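Local atomic coordinates of protein YCGM (Escherichia coli, PDB entry 1NR9), a protein that is a putative isomerase of the fumarylacetoacetate hydrolase family and carries a magnesium ion in its fold. Residues M3-H7 with L53-R57; P40-V44 with M167-I171. All blocks are in the same frame, centred on the assembly; numbering follows the deposited sequence.

Interaction 1. Residues M3-H7 with L53-R57; sequences MYQHH and LCDLR
Tyr4 packs obliquely against strand 53-55. Its CG is anti to the backbone N (chi1 177°), which carries the ring over to the strand: CD2 rests 3.7 Å from CB of Leu53, while CD1 reaches the peptide that joins Cys54 to Asp55. A methyl of Leu53, CD1, extends the apolar patch along the CD2-CE2 side of the ring. The phenol end is held within its own segment, Tyr4 OH and His6 ND1 sharing a hydrogen bond of 2.8 Å.

Farther along, the contact turns polar. Arg57 NH1 lies 2.9 Å from His7 NE2, with the guanidinium plane turned 69° from that of the ring. The ring is steadied by ND1, which donates to Gln5 O (2.9 Å), and a water in the ring plane links NE2 to OD1 of Asp55. That same OD1 accepts from the backbone N of Arg57, closing an Asx turn. OD2 is 2.9 Å from Arg57 NH1 but well out of the guanidinium plane, so charge alone pairs them and no N-H points at the oxygen.

The N-terminal loop thus packs where strand 53-55 runs parallel to strand 130-137, whose Leu132 and Phe135 also touch Tyr4.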
loop_
_atom_site.group_PDB
_atom_site.type_symbol
_atom_site.label_atom_id
_atom_site.label_comp_id
_atom_site.label_asym_id
_atom_site.label_seq_id
_atom_site.Cartn_x
_atom_site.Cartn_y
_atom_site.Cartn_z
HETATM N N MSE A 3 10.621 5.301 -12.814
HETATM C CA MSE A 3 11.170 6.631 -13.027
HETATM C C MSE A 3 11.785 7.205 -11.759
HETATM O O MSE A 3 12.923 7.677 -11.767
HETATM C CB MSE A 3 10.076 7.576 -13.528
HETATM C CG MSE A 3 10.144 7.873 -15.010
HETATM SE SE MSE A 3 11.786 8.769 -15.453
HETATM C CE MSE A 3 11.279 10.561 -14.959
ATOM N N TYR A 4 11.030 7.147 -10.667
ATOM C CA TYR A 4 11.474 7.706 -9.398
ATOM C C TYR A 4 12.522 6.930 -8.629
ATOM O O TYR A 4 12.526 5.708 -8.612
ATOM C CB TYR A 4 10.285 7.924 -8.460
ATOM C CG TYR A 4 10.728 8.442 -7.110
ATOM C CD1 TYR A 4 11.099 9.781 -6.943
ATOM C CD2 TYR A 4 10.889 7.574 -6.021
ATOM C CE1 TYR A 4 11.624 10.244 -5.729
ATOM C CE2 TYR A 4 11.421 8.032 -4.801
ATOM C CZ TYR A 4 11.784 9.365 -4.667
ATOM O OH TYR A 4 12.299 9.824 -3.478
ATOM N N GLN A 5 13.400 7.670 -7.969
ATOM C CA GLN A 5 14.444 7.096 -7.132
ATOM C C GLN A 5 14.852 8.142 -6.107
ATOM O O GLN A 5 14.759 9.334 -6.378
ATOM C CB GLN A 5 15.629 6.674 -7.979
ATOM C CG GLN A 5 15.324 5.427 -8.756
ATOM C CD GLN A 5 16.531 4.873 -9.443
ATOM O OE1 GLN A 5 17.014 5.445 -10.421
ATOM N NE2 GLN A 5 17.048 3.757 -8.927
ATOM N N HIS A 6 15.286 7.719 -4.925
ATOM C CA HIS A 6 15.654 8.692 -3.909
ATOM C C HIS A 6 16.903 9.476 -4.294
ATOM O O HIS A 6 17.857 8.929 -4.860
ATOM C CB HIS A 6 15.906 8.021 -2.551
ATOM C CG HIS A 6 14.729 7.285 -1.992
ATOM N ND1 HIS A 6 13.447 7.790 -2.017
ATOM C CD2 HIS A 6 14.653 6.099 -1.341
ATOM C CE1 HIS A 6 12.633 6.947 -1.404
ATOM N NE2 HIS A 6 13.340 5.914 -0.985
ATOM N N HIS A 7 16.898 10.763 -3.977
ATOM C CA HIS A 7 18.045 11.610 -4.256
ATOM C C HIS A 7 18.069 12.777 -3.278
ATOM O O HIS A 7 17.050 13.108 -2.673
ATOM C CB HIS A 7 18.003 12.132 -5.701
ATOM C CG HIS A 7 16.711 12.790 -6.075
ATOM N ND1 HIS A 7 15.635 12.089 -6.573
ATOM C CD2 HIS A 7 16.312 14.082 -6.000
ATOM C CE1 HIS A 7 14.630 12.918 -6.787
ATOM N NE2 HIS A 7 15.015 14.135 -6.447
ATOM N N LEU A 53 4.972 7.014 -6.253
ATOM C CA LEU A 53 6.115 7.900 -6.081
ATOM C C LEU A 53 6.563 8.489 -7.411
ATOM O O LEU A 53 6.549 7.794 -8.431
ATOM C CB LEU A 53 7.279 7.110 -5.478
ATOM C CG LEU A 53 7.249 6.815 -3.977
ATOM C CD1 LEU A 53 8.315 5.799 -3.587
ATOM C CD2 LEU A 53 7.455 8.131 -3.246
ATOM N N CYS A 54 6.961 9.763 -7.411
ATOM C CA CYS A 54 7.452 10.393 -8.633
ATOM C C CYS A 54 8.202 11.689 -8.379
ATOM O O CYS A 54 8.013 12.344 -7.360
ATOM C CB CYS A 54 6.316 10.640 -9.622
ATOM S SG CYS A 54 5.119 11.825 -9.074
ATOM N N ASP A 55 9.072 12.042 -9.319
ATOM C CA ASP A 55 9.873 13.252 -9.225
ATOM C C ASP A 55 9.015 14.531 -9.208
ATOM O O ASP A 55 8.289 14.818 -10.167
ATOM C CB ASP A 55 10.837 13.303 -10.401
ATOM C CG ASP A 55 12.036 14.159 -10.120
ATOM O OD1 ASP A 55 11.893 15.146 -9.361
ATOM O OD2 ASP A 55 13.125 13.856 -10.661
ATOM N N LEU A 56 9.106 15.304 -8.124
ATOM C CA LEU A 56 8.334 16.542 -7.993
ATOM C C LEU A 56 8.841 17.650 -8.907
ATOM O O LEU A 56 8.149 18.644 -9.134
ATOM C CB LEU A 56 8.368 17.039 -6.541
ATOM C CG LEU A 56 7.573 18.311 -6.204
ATOM C CD1 LEU A 56 6.120 18.171 -6.645
ATOM C CD2 LEU A 56 7.643 18.568 -4.701
ATOM N N ARG A 57 10.050 17.469 -9.435
ATOM C CA ARG A 57 10.661 18.467 -10.298
ATOM C C ARG A 57 10.181 18.406 -11.736
ATOM O O ARG A 57 10.326 19.373 -12.480
ATOM C CB ARG A 57 12.185 18.334 -10.259
ATOM C CG ARG A 57 12.818 18.698 -8.923
ATOM C CD ARG A 57 13.817 17.631 -8.524
ATOM N NE ARG A 57 14.845 17.468 -9.544
ATOM C CZ ARG A 57 15.478 16.330 -9.809
ATOM N NH1 ARG A 57 15.203 15.220 -9.137
ATOM N NH2 ARG A 57 16.395 16.302 -10.762
HETATM O O HOH W 1 12.538 15.085 -6.714
#

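Interaction 2. Residues P40-V44 with M167-I171; sequences PEEPV and MIHKI
Pro40 meets Ile168 where two surface loops of the fumarylacetoacetate hydrolase fold come together, one leading into strand 45-48 and the other into helix 171-178. The pyrrolidine ring lies obliquely over the isoleucine, with CG of Pro40 3.6 Å from the CG2 methyl of Ile168. Pro40 is poorly ordered, so this outer end of the contact is the less certain one.

Glu41 takes part through its backbone rather than its carboxylate. Its O faces the edge of the His169 ring, near the ring plane and 3.4 Å from NE2. A water lies beside the pair, weakly bonded to the carbonyl and modelled doubtfully close to NE2. The side chain of Glu42 starts away from 167-171 and bonds through OE1 to Tyr177, a residue of helix 171-178.

At Pro43 the packing becomes more buried. Leu174 and Tyr177 of the same helix touch this proline, and its O accepts from Lys122 NZ of the second subunit, so the loop also borders the dimer interface. With CG anti to its carbonyl carbon (chi1 -53°), His169 extends its ring between the proline and the CG2 methyl of Ile168, which lies over the other face toward the rim. The proline makes a CH-pi contact: Pro43 CG stands 3.3 Å from the centroid of the His169 ring, only 2° off the ring normal.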
loop_
_atom_site.group_PDB
_atom_site.type_symbol
_atom_site.label_atom_id
_atom_site.label_comp_id
_atom_site.label_asym_id
_atom_site.label_seq_id
_atom_site.Cartn_x
_atom_site.Cartn_y
_atom_site.Cartn_z
ATOM N N PRO A 40 -4.331 12.999 21.583
ATOM C CA PRO A 40 -5.631 12.956 20.904
ATOM C C PRO A 40 -5.954 11.555 20.372
ATOM O O PRO A 40 -5.319 10.574 20.768
ATOM C CB PRO A 40 -5.465 13.983 19.786
ATOM C CG PRO A 40 -4.529 14.985 20.401
ATOM C CD PRO A 40 -3.498 14.093 21.053
ATOM N N GLU A 41 -6.941 11.458 19.481
ATOM C CA GLU A 41 -7.304 10.162 18.920
ATOM C C GLU A 41 -6.126 9.638 18.109
ATOM O O GLU A 41 -5.454 10.403 17.417
ATOM C CB GLU A 41 -8.539 10.276 18.021
ATOM C CG GLU A 41 -8.324 11.111 16.776
ATOM C CD GLU A 41 -9.413 10.910 15.732
ATOM O OE1 GLU A 41 -9.579 9.767 15.242
ATOM O OE2 GLU A 41 -10.100 11.899 15.397
ATOM N N GLU A 42 -5.874 8.337 18.206
ATOM C CA GLU A 42 -4.781 7.707 17.487
ATOM C C GLU A 42 -4.715 8.135 16.027
ATOM O O GLU A 42 -5.741 8.257 15.348
ATOM C CB GLU A 42 -4.914 6.189 17.548
ATOM C CG GLU A 42 -4.543 5.586 18.875
ATOM C CD GLU A 42 -4.640 4.075 18.852
ATOM O OE1 GLU A 42 -4.088 3.460 17.914
ATOM O OE2 GLU A 42 -5.259 3.499 19.771
ATOM N N PRO A 43 -3.494 8.364 15.524
ATOM C CA PRO A 43 -3.247 8.778 14.140
ATOM C C PRO A 43 -3.928 7.874 13.106
ATOM O O PRO A 43 -3.879 6.648 13.217
ATOM C CB PRO A 43 -1.725 8.699 14.027
ATOM C CG PRO A 43 -1.274 9.072 15.401
ATOM C CD PRO A 43 -2.228 8.283 16.279
ATOM N N VAL A 44 -4.569 8.493 12.116
ATOM C CA VAL A 44 -5.201 7.762 11.020
ATOM C C VAL A 44 -4.029 7.413 10.089
ATOM O O VAL A 44 -3.179 8.261 9.812
ATOM C CB VAL A 44 -6.222 8.641 10.271
ATOM C CG1 VAL A 44 -6.762 7.898 9.060
ATOM C CG2 VAL A 44 -7.357 9.024 11.203
HETATM N N MSE A 167 1.807 20.438 14.138
HETATM C CA MSE A 167 1.484 19.022 13.995
HETATM C C MSE A 167 0.876 18.518 15.301
HETATM O O MSE A 167 1.346 18.884 16.377
HETATM C CB MSE A 167 2.758 18.237 13.724
HETATM C CG MSE A 167 2.834 17.546 12.387
HETATM SE SE MSE A 167 4.556 16.669 12.220
HETATM C CE MSE A 167 4.015 14.828 12.279
ATOM N N ILE A 168 -0.156 17.683 15.220
ATOM C CA ILE A 168 -0.757 17.146 16.439
ATOM C C ILE A 168 0.197 16.108 17.029
ATOM O O ILE A 168 0.632 16.233 18.182
ATOM C CB ILE A 168 -2.106 16.478 16.161
ATOM C CG1 ILE A 168 -3.042 17.478 15.497
ATOM C CG2 ILE A 168 -2.708 15.963 17.458
ATOM C CD1 ILE A 168 -3.123 18.790 16.231
ATOM N N HIS A 169 0.510 15.083 16.233
ATOM C CA HIS A 169 1.451 14.033 16.629
ATOM C C HIS A 169 2.777 14.439 15.990
ATOM O O HIS A 169 2.883 14.532 14.771
ATOM C CB HIS A 169 1.000 12.686 16.082
ATOM C CG HIS A 169 -0.409 12.342 16.440
ATOM N ND1 HIS A 169 -0.743 11.710 17.619
ATOM C CD2 HIS A 169 -1.576 12.593 15.801
ATOM C CE1 HIS A 169 -2.058 11.591 17.691
ATOM N NE2 HIS A 169 -2.587 12.118 16.601
ATOM N N LYS A 170 3.780 14.705 16.815
ATOM C CA LYS A 170 5.080 15.125 16.308
ATOM C C LYS A 170 5.703 14.067 15.386
ATOM O O LYS A 170 5.178 12.964 15.246
ATOM C CB LYS A 170 5.997 15.445 17.493
ATOM C CG LYS A 170 5.334 16.372 18.513
ATOM C CD LYS A 170 4.913 17.691 17.865
ATOM C CE LYS A 170 4.004 18.536 18.761
ATOM N NZ LYS A 170 2.672 17.897 18.991
ATOM N N ILE A 171 6.829 14.404 14.770
ATOM C CA ILE A 171 7.482 13.490 13.851
ATOM C C ILE A 171 7.994 12.185 14.435
ATOM O O ILE A 171 7.585 11.127 13.972
ATOM C CB ILE A 171 8.635 14.177 13.105
ATOM C CG1 ILE A 171 8.100 15.387 12.333
ATOM C CG2 ILE A 171 9.309 13.182 12.152
ATOM C CD1 ILE A 171 9.174 16.149 11.569
HETATM O O HOH W 2 -4.533 12.995 15.335
#

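Interactions 1 and 2 lie on opposite sides of the chain's centre, their own centres 27 Å apart and their nearest atoms about 15 Å apart, without touching. Along the chain their segments alternate: 3-7, 40-44, 53-57, then 167-171. Residues 45-52, with strand 45-48, join 40-44 to 53-57, so one short stretch connects the loop near the dimer interface with the strand against which the N-terminal loop packs. Both adjoin the same mixed sheet, interaction 1 on its strand 53-55 and interaction 2 in the loop entering strand 45-48. Of the two, only interaction 2 meets the second subunit, and its Pro43 side chain is about 11 Å from the magnesium ion bound by Glu72 and Asp103.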